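Local coordinates for protein FMN-dependent NADH-azoreductase 1 (Bacillus anthracis, PDB 3U7I) that probably uses FMN and NADH to reduce electrophilic quinones and to cleave the azo bond of aromatic azo compounds, working as a homodimer, at residues I24-H29 / K204-A209; E45-Y50 / K114-N119. One frame throughout, in Å; residues are numbered along the deposited sequence.

Contact 1. Residues I24-H29 / K204-A209; sequences IKVFKH and KEVEEA
In the flavodoxin-like fold two helices, 22-37 and 195-214, lie side by side on one face of the parallel sheet, and here they meet through Val26 and His29 on the first and Val206 and Glu207 on the second. The helices run the same way, inclined at 36°, with the local axes 9.4 Å apart at their closest. The nearest CA atoms are those of the two valines, 7.4 Å apart. The layer next to the sheet is apolar: CG1 of Val26 meets CG1 of Val206 at 3.6 Å, the two side chains crossing at about a right angle. Val26 brings that methyl across because CG1 lies anti to its backbone N (chi1 178°). Val26 packs on Ile147 of strand 143-149 and Val206 on Val185 of strand 181-187, while Ala202 of helix 195-214 is a further neighbour of Val26. Val22, one turn earlier on the helix, lies close to Val26 and is among the predicted FMN-binding residues.

Farther from the sheet the contact turns polar. His29 points at the other helix, and its imidazole presents an edge: CG2 of Val206 sits in the ring plane, 4.0 Å from CD2, and Tyr203 stacks on the ring. Glu207 starts off to the side, but its chain runs extended beyond CG and swings the carboxylate round to the imidazole. The charge of that carboxylate would be expected to favour the protonated, cationic ring. NE2 of His29 gives its N-H to OE2 of Glu207 at 2.9 Å, almost straight at 172°, with the oxygen in the ring plane and receiving on its anti lone pair.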
ATOM      1  N   ILE C  24      15.187  11.483   4.336  1.00 25.29           N
ATOM      2  CA  ILE C  24      16.478  11.354   3.659  1.00 26.84           C
ATOM      3  C   ILE C  24      17.627  11.948   4.499  1.00 29.28           C
ATOM      4  O   ILE C  24      18.693  11.346   4.592  1.00 30.17           O
ATOM      5  CB  ILE C  24      16.439  11.958   2.232  1.00 31.94           C
ATOM      6  CG1 ILE C  24      15.430  11.191   1.360  1.00 31.28           C
ATOM      7  CG2 ILE C  24      17.821  11.933   1.602  1.00 32.58           C
ATOM      8  CD1 ILE C  24      15.073  11.868   0.036  1.00 30.98           C
ATOM      9  N   LYS C  25      17.402  13.108   5.122  1.00 26.72           N
ATOM     10  CA  LYS C  25      18.374  13.675   6.059  1.00 26.24           C
ATOM     11  C   LYS C  25      18.671  12.713   7.196  1.00 26.15           C
ATOM     12  O   LYS C  25      19.830  12.478   7.525  1.00 28.06           O
ATOM     13  CB  LYS C  25      17.889  15.006   6.652  1.00 30.91           C
ATOM     14  CG  LYS C  25      18.144  16.198   5.766  1.00 36.40           C
ATOM     15  CD  LYS C  25      17.785  17.510   6.439  1.00 41.41           C
ATOM     16  CE  LYS C  25      17.665  18.608   5.387  1.00 48.15           C
ATOM     17  NZ  LYS C  25      18.092  19.957   5.869  1.00 54.50           N
ATOM     18  N   VAL C  26      17.622  12.169   7.806  1.00 26.56           N
ATOM     19  CA  VAL C  26      17.793  11.244   8.927  1.00 26.92           C
ATOM     20  C   VAL C  26      18.531   9.966   8.501  1.00 27.62           C
ATOM     21  O   VAL C  26      19.397   9.468   9.222  1.00 27.14           O
ATOM     22  CB  VAL C  26      16.437  10.901   9.577  1.00 24.97           C
ATOM     23  CG1 VAL C  26      16.617   9.904  10.718  1.00 25.85           C
ATOM     24  CG2 VAL C  26      15.756  12.172  10.072  1.00 23.58           C
ATOM     25  N   PHE C  27      18.187   9.448   7.323  1.00 28.74           N
ATOM     26  CA  PHE C  27      18.873   8.288   6.755  1.00 25.16           C
ATOM     27  C   PHE C  27      20.362   8.549   6.504  1.00 23.78           C
ATOM     28  O   PHE C  27      21.212   7.704   6.801  1.00 22.00           O
ATOM     29  CB  PHE C  27      18.208   7.842   5.445  1.00 24.27           C
ATOM     30  CG  PHE C  27      19.103   6.992   4.588  1.00 26.37           C
ATOM     31  CD1 PHE C  27      19.515   5.742   5.029  1.00 21.70           C
ATOM     32  CD2 PHE C  27      19.556   7.451   3.358  1.00 28.92           C
ATOM     33  CE1 PHE C  27      20.354   4.955   4.262  1.00 21.58           C
ATOM     34  CE2 PHE C  27      20.394   6.664   2.578  1.00 28.97           C
ATOM     35  CZ  PHE C  27      20.797   5.415   3.037  1.00 23.90           C
ATOM     36  N   LYS C  28      20.675   9.709   5.933  1.00 23.12           N
ATOM     37  CA  LYS C  28      22.066  10.044   5.641  1.00 27.80           C
ATOM     38  C   LYS C  28      22.881  10.185   6.931  1.00 28.43           C
ATOM     39  O   LYS C  28      24.057   9.805   6.994  1.00 29.46           O
ATOM     40  CB  LYS C  28      22.144  11.310   4.787  1.00 33.47           C
ATOM     41  CG  LYS C  28      21.622  11.124   3.365  1.00 39.26           C
ATOM     42  CD  LYS C  28      21.056  12.440   2.816  1.00 48.68           C
ATOM     43  CE  LYS C  28      21.700  12.832   1.495  1.00 54.24           C
ATOM     44  NZ  LYS C  28      23.175  13.021   1.652  1.00 58.24           N
ATOM     45  N   HIS C  29      22.242  10.707   7.972  1.00 29.11           N
ATOM     46  CA  HIS C  29      22.865  10.773   9.287  1.00 29.05           C
ATOM     47  C   HIS C  29      23.107   9.356   9.813  1.00 28.44           C
ATOM     48  O   HIS C  29      24.195   9.056  10.312  1.00 27.75           O
ATOM     49  CB  HIS C  29      21.990  11.566  10.258  1.00 27.53           C
ATOM     50  CG  HIS C  29      22.681  11.928  11.538  1.00 30.03           C
ATOM     51  ND1 HIS C  29      23.584  12.966  11.629  1.00 32.31           N
ATOM     52  CD2 HIS C  29      22.600  11.388  12.779  1.00 29.49           C
ATOM     53  CE1 HIS C  29      24.030  13.048  12.871  1.00 35.11           C
ATOM     54  NE2 HIS C  29      23.453  12.097  13.587  1.00 31.88           N
ATOM     55  N   LYS C 204      19.464  11.429  16.981  1.00 35.98           N
ATOM     56  CA  LYS C 204      19.921  10.722  18.174  1.00 37.30           C
ATOM     57  C   LYS C 204      19.501   9.258  18.163  1.00 34.80           C
ATOM     58  O   LYS C 204      20.301   8.368  18.471  1.00 33.58           O
ATOM     59  CB  LYS C 204      19.417  11.383  19.453  1.00 44.24           C
ATOM     60  CG  LYS C 204      20.068  10.811  20.712  1.00 51.07           C
ATOM     61  CD  LYS C 204      19.134  10.886  21.914  1.00 57.56           C
ATOM     62  CE  LYS C 204      19.661  10.059  23.083  1.00 59.63           C
ATOM     63  NZ  LYS C 204      18.614   9.844  24.131  1.00 61.75           N
ATOM     64  N   GLU C 205      18.245   9.010  17.812  1.00 32.69           N
ATOM     65  CA  GLU C 205      17.733   7.645  17.712  1.00 32.78           C
ATOM     66  C   GLU C 205      18.459   6.791  16.674  1.00 29.81           C
ATOM     67  O   GLU C 205      18.680   5.592  16.896  1.00 29.70           O
ATOM     68  CB  GLU C 205      16.246   7.656  17.374  1.00 35.32           C
ATOM     69  CG  GLU C 205      15.357   8.188  18.458  1.00 37.37           C
ATOM     70  CD  GLU C 205      13.913   7.815  18.209  1.00 42.78           C
ATOM     71  OE1 GLU C 205      13.054   8.723  18.237  1.00 48.12           O
ATOM     72  OE2 GLU C 205      13.643   6.611  17.978  1.00 38.44           O
ATOM     73  N   VAL C 206      18.812   7.386  15.535  1.00 25.20           N
ATOM     74  CA  VAL C 206      19.469   6.609  14.483  1.00 25.66           C
ATOM     75  C   VAL C 206      20.958   6.403  14.761  1.00 28.30           C
ATOM     76  O   VAL C 206      21.578   5.493  14.202  1.00 27.90           O
ATOM     77  CB  VAL C 206      19.255   7.198  13.068  1.00 26.99           C
ATOM     78  CG1 VAL C 206      17.790   7.046  12.648  1.00 24.39           C
ATOM     79  CG2 VAL C 206      19.701   8.652  13.012  1.00 27.46           C
ATOM     80  N   GLU C 207      21.532   7.248  15.616  1.00 29.23           N
ATOM     81  CA  GLU C 207      22.870   6.983  16.141  1.00 29.96           C
ATOM     82  C   GLU C 207      22.831   5.745  17.034  1.00 27.41           C
ATOM     83  O   GLU C 207      23.632   4.827  16.878  1.00 28.93           O
ATOM     84  CB  GLU C 207      23.397   8.177  16.936  1.00 31.47           C
ATOM     85  CG  GLU C 207      23.733   9.379  16.097  1.00 36.97           C
ATOM     86  CD  GLU C 207      24.117  10.583  16.946  1.00 44.35           C
ATOM     87  OE1 GLU C 207      24.378  10.402  18.157  1.00 45.41           O
ATOM     88  OE2 GLU C 207      24.148  11.708  16.400  1.00 47.69           O
ATOM     89  N   GLU C 208      21.897   5.731  17.974  1.00 28.73           N
ATOM     90  CA  GLU C 208      21.714   4.584  18.850  1.00 32.12           C
ATOM     91  C   GLU C 208      21.408   3.306  18.061  1.00 31.59           C
ATOM     92  O   GLU C 208      21.870   2.226  18.429  1.00 30.09           O
ATOM     93  CB  GLU C 208      20.610   4.878  19.869  1.00 39.59           C
ATOM     94  CG  GLU C 208      20.958   6.009  20.827  1.00 48.47           C
ATOM     95  CD  GLU C 208      19.735   6.635  21.485  1.00 59.10           C
ATOM     96  OE1 GLU C 208      18.700   6.807  20.799  1.00 64.15           O
ATOM     97  OE2 GLU C 208      19.811   6.965  22.689  1.00 61.95           O
ATOM     98  N   ALA C 209      20.637   3.430  16.977  1.00 29.97           N
ATOM     99  CA  ALA C 209      20.329   2.292  16.102  1.00 27.96           C
ATOM    100  C   ALA C 209      21.565   1.804  15.352  1.00 27.51           C
ATOM    101  O   ALA C 209      21.753   0.600  15.164  1.00 28.06           O
ATOM    102  CB  ALA C 209      19.224   2.659  15.111  1.00 26.37           C
TER

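Contact 2. Residues E45-Y50 / K114-N119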
ATOM      1  N   GLU C  45      24.359  -2.279  -0.138  1.00 17.42           N
ATOM      2  CA  GLU C  45      23.710  -2.022  -1.417  1.00 17.88           C
ATOM      3  C   GLU C  45      22.462  -1.187  -1.175  1.00 15.92           C
ATOM      4  O   GLU C  45      21.940  -1.158  -0.059  1.00 19.40           O
ATOM      5  CB  GLU C  45      23.350  -3.336  -2.117  1.00 17.29           C
ATOM      6  CG  GLU C  45      24.547  -4.221  -2.378  1.00 18.61           C
ATOM      7  CD  GLU C  45      24.178  -5.523  -3.045  1.00 22.83           C
ATOM      8  OE1 GLU C  45      22.985  -5.703  -3.391  1.00 24.17           O
ATOM      9  OE2 GLU C  45      25.087  -6.364  -3.228  1.00 22.99           O
ATOM     10  N   GLN C  46      21.994  -0.502  -2.213  1.00 15.64           N
ATOM     11  CA  GLN C  46      20.787   0.316  -2.109  1.00 14.11           C
ATOM     12  C   GLN C  46      19.923   0.191  -3.358  1.00 16.28           C
ATOM     13  O   GLN C  46      20.415   0.292  -4.485  1.00 18.58           O
ATOM     14  CB  GLN C  46      21.141   1.789  -1.877  1.00 15.09           C
ATOM     15  CG  GLN C  46      19.930   2.728  -1.894  1.00 17.34           C
ATOM     16  CD  GLN C  46      20.233   4.073  -1.267  1.00 20.33           C
ATOM     17  OE1 GLN C  46      21.159   4.197  -0.463  1.00 22.42           O
ATOM     18  NE2 GLN C  46      19.462   5.090  -1.635  1.00 19.89           N
ATOM     19  N   ILE C  47      18.631  -0.024  -3.150  1.00 15.73           N
ATOM     20  CA  ILE C  47      17.676  -0.015  -4.249  1.00 13.90           C
ATOM     21  C   ILE C  47      16.772   1.197  -4.082  1.00 12.44           C
ATOM     22  O   ILE C  47      16.238   1.445  -3.001  1.00 16.58           O
ATOM     23  CB  ILE C  47      16.860  -1.342  -4.332  1.00 19.50           C
ATOM     24  CG1 ILE C  47      15.877  -1.319  -5.511  1.00 19.07           C
ATOM     25  CG2 ILE C  47      16.127  -1.627  -3.025  1.00 18.20           C
ATOM     26  CD1 ILE C  47      15.129  -2.634  -5.696  1.00 19.97           C
ATOM     27  N   ASN C  48      16.637   1.974  -5.148  1.00 12.44           N
ATOM     28  CA  ASN C  48      15.806   3.168  -5.125  1.00 14.17           C
ATOM     29  C   ASN C  48      14.485   2.856  -5.801  1.00 14.93           C
ATOM     30  O   ASN C  48      14.431   2.714  -7.021  1.00 17.66           O
ATOM     31  CB  ASN C  48      16.517   4.323  -5.832  1.00 16.87           C
ATOM     32  CG  ASN C  48      17.708   4.850  -5.046  1.00 17.62           C
ATOM     33  OD1 ASN C  48      17.681   4.920  -3.815  1.00 17.63           O
ATOM     34  ND2 ASN C  48      18.760   5.227  -5.759  1.00 16.89           N
ATOM     35  N   LEU C  49      13.425   2.737  -5.002  1.00 16.38           N
ATOM     36  CA  LEU C  49      12.136   2.258  -5.499  1.00 15.88           C
ATOM     37  C   LEU C  49      11.480   3.205  -6.496  1.00 17.88           C
ATOM     38  O   LEU C  49      10.632   2.780  -7.273  1.00 20.54           O
ATOM     39  CB  LEU C  49      11.168   1.960  -4.349  1.00 12.54           C
ATOM     40  CG  LEU C  49      11.673   0.973  -3.289  1.00 13.02           C
ATOM     41  CD1 LEU C  49      10.560   0.604  -2.301  1.00 13.77           C
ATOM     42  CD2 LEU C  49      12.244  -0.270  -3.944  1.00 14.09           C
ATOM     43  N   TYR C  50      11.872   4.477  -6.488  1.00 18.17           N
ATOM     44  CA  TYR C  50      11.291   5.449  -7.417  1.00 18.61           C
ATOM     45  C   TYR C  50      12.266   5.860  -8.524  1.00 22.62           C
ATOM     46  O   TYR C  50      12.045   6.845  -9.232  1.00 23.41           O
ATOM     47  CB  TYR C  50      10.744   6.667  -6.657  1.00 18.77           C
ATOM     48  CG  TYR C  50       9.437   6.356  -5.970  1.00 16.66           C
ATOM     49  CD1 TYR C  50       9.402   5.698  -4.737  1.00 14.13           C
ATOM     50  CD2 TYR C  50       8.233   6.679  -6.578  1.00 16.57           C
ATOM     51  CE1 TYR C  50       8.190   5.393  -4.129  1.00 15.31           C
ATOM     52  CE2 TYR C  50       7.032   6.378  -5.990  1.00 16.84           C
ATOM     53  CZ  TYR C  50       7.007   5.740  -4.769  1.00 15.63           C
ATOM     54  OH  TYR C  50       5.774   5.458  -4.224  1.00 16.79           O
ATOM     55  N   LYS C 114       4.850  -1.230  -1.909  1.00 15.49           N
ATOM     56  CA  LYS C 114       3.968  -2.373  -2.149  1.00 14.29           C
ATOM     57  C   LYS C 114       4.487  -3.218  -3.316  1.00 15.47           C
ATOM     58  O   LYS C 114       4.558  -4.441  -3.201  1.00 15.85           O
ATOM     59  CB  LYS C 114       2.521  -1.935  -2.404  1.00 12.34           C
ATOM     60  CG  LYS C 114       1.549  -3.107  -2.592  1.00 11.98           C
ATOM     61  CD  LYS C 114       1.766  -4.189  -1.524  1.00 13.73           C
ATOM     62  CE  LYS C 114       0.617  -5.219  -1.458  1.00 13.03           C
ATOM     63  NZ  LYS C 114       0.311  -5.891  -2.751  1.00 12.57           N
ATOM     64  N   ASP C 115       4.857  -2.577  -4.430  1.00 16.27           N
ATOM     65  CA  ASP C 115       5.442  -3.298  -5.560  1.00 13.65           C
ATOM     66  C   ASP C 115       6.687  -4.064  -5.118  1.00 14.69           C
ATOM     67  O   ASP C 115       6.920  -5.197  -5.557  1.00 17.19           O
ATOM     68  CB  ASP C 115       5.842  -2.352  -6.690  1.00 12.79           C
ATOM     69  CG  ASP C 115       4.657  -1.792  -7.425  1.00 15.94           C
ATOM     70  OD1 ASP C 115       3.568  -2.397  -7.350  1.00 16.71           O
ATOM     71  OD2 ASP C 115       4.824  -0.757  -8.095  1.00 17.23           O
ATOM     72  N   TYR C 116       7.495  -3.437  -4.267  1.00 12.89           N
ATOM     73  CA  TYR C 116       8.701  -4.099  -3.773  1.00 14.50           C
ATOM     74  C   TYR C 116       8.328  -5.321  -2.930  1.00 15.21           C
ATOM     75  O   TYR C 116       8.943  -6.383  -3.064  1.00 15.42           O
ATOM     76  CB  TYR C 116       9.588  -3.129  -2.978  1.00 12.48           C
ATOM     77  CG  TYR C 116      10.906  -3.737  -2.540  1.00 13.68           C
ATOM     78  CD1 TYR C 116      11.977  -3.844  -3.426  1.00 13.43           C
ATOM     79  CD2 TYR C 116      11.074  -4.212  -1.245  1.00 12.27           C
ATOM     80  CE1 TYR C 116      13.196  -4.409  -3.018  1.00 15.12           C
ATOM     81  CE2 TYR C 116      12.283  -4.784  -0.831  1.00 12.20           C
ATOM     82  CZ  TYR C 116      13.332  -4.875  -1.712  1.00 14.43           C
ATOM     83  OH  TYR C 116      14.522  -5.439  -1.283  1.00 15.69           O
HETATM   84  N   MSE C 117       7.320  -5.181  -2.072  1.00 16.04           N
HETATM   85  CA  MSE C 117       6.863  -6.322  -1.284  1.00 16.68           C
HETATM   86  C   MSE C 117       6.431  -7.438  -2.227  1.00 15.11           C
HETATM   87  O   MSE C 117       6.655  -8.611  -1.945  1.00 15.37           O
HETATM   88  CB  MSE C 117       5.706  -5.950  -0.341  1.00 18.52           C
HETATM   89  CG  MSE C 117       6.033  -4.869   0.703  1.00 17.27           C
HETATM   90 SE   MSE C 117       7.538  -5.329   1.838  0.63 23.17          SE
HETATM   91  CE  MSE C 117       6.841  -7.017   2.555  1.00 14.56           C
ATOM     92  N   ASP C 118       5.826  -7.066  -3.352  1.00 14.31           N
ATOM     93  CA  ASP C 118       5.340  -8.052  -4.324  1.00 15.86           C
ATOM     94  C   ASP C 118       6.486  -8.806  -5.033  1.00 16.75           C
ATOM     95  O   ASP C 118       6.282  -9.897  -5.586  1.00 17.87           O
ATOM     96  CB  ASP C 118       4.388  -7.407  -5.351  1.00 14.85           C
ATOM     97  CG  ASP C 118       3.072  -6.951  -4.736  1.00 16.67           C
ATOM     98  OD1 ASP C 118       2.701  -7.443  -3.637  1.00 15.63           O
ATOM     99  OD2 ASP C 118       2.402  -6.086  -5.357  1.00 16.52           O
ATOM    100  N   ASN C 119       7.680  -8.216  -5.013  1.00 15.48           N
ATOM    101  CA  ASN C 119       8.889  -8.830  -5.579  1.00 16.47           C
ATOM    102  C   ASN C 119       9.597  -9.785  -4.610  1.00 17.57           C
ATOM    103  O   ASN C 119      10.218 -10.763  -5.031  1.00 16.88           O
ATOM    104  CB  ASN C 119       9.881  -7.748  -6.013  1.00 14.48           C
ATOM    105  CG  ASN C 119       9.555  -7.158  -7.373  1.00 17.67           C
ATOM    106  OD1 ASN C 119      10.160  -7.532  -8.377  1.00 17.64           O
ATOM    107  ND2 ASN C 119       8.604  -6.222  -7.412  1.00 16.26           N
TER
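With CG anti to the backbone N (chi1 -175°), Tyr116 sends its ring from helix 111-120 toward strand 43-48, and Ile47 answers in kind: its CG1 is also anti to N and the chain stays extended through chi2, so CD1 arrives at the ring. Leu49 is turned the other way, with CG beside its backbone N, and both of its methyls face the base of the tyrosine. The methyls meet the tyrosine in sequence along CB, CD1 and CE1, approaching the ring obliquely. CD2 of Leu49 lies 3.6 Å from CD1 of Tyr116, and CD1 of the same leucine is 3.9 Å from CB of Tyr116. Farther out, CD1 of Ile47 is 3.7 Å from CE1 of Tyr116, and CG2 of Ile47 is 4.0 Å from the same CE1. Leu49 crosses the tyrosine at about a right angle.

In the flavodoxin-like fold, 43-48 is an outermost strand of the parallel sheet in this chain, bonded through its backbone to strand 6-11, and Tyr116 reaches from helix 111-120 to Ile47 near the end of the strand and to Leu49 just beyond it. Leu8 of strand 6-11 and Ile88 and Phe92 of helix 76-94 add to the apolar surroundings of the ring.

Polar bonds hold other side chains of the helix. Asn119 curls back to give ND2 to the backbone O of Asp115 at 2.7 Å, the donor lying above the carbonyl plane, and the same nitrogen also bonds to O of Pro55. On another side of the helix, NZ of Lys114 forms a salt bridge with OD1 of Asp118 at 3.0 Å, on its syn lone pair; the second subunit grips both ends, His105 of that chain through its O at NZ and its Asn106 at OD1.

Overall arrangement
Contacts 1 and 2 belong to one flavodoxin-like domain, their centres 21 Å apart. Along the chain come helix 22-37, strand 43-48, helix 111-120 and helix 195-214, so contact 2 nests inside the loop closed by contact 1. Contact 1 lies over strands 143-149 and 181-187, contact 2 by strand 43-48 at the other margin of the sheet. Their first segments touch where CZ of Phe27 packs 3.7 Å from OE1 of Gln46; as Gln46 and Ile47 project from opposite faces of strand 43-48, the contacts lie on opposite faces of the sheet. No other chain touches contact 1, whereas the second subunit bonds to Lys114, Asp115 and Asp118, so helix 111-120 borders the dimer interface.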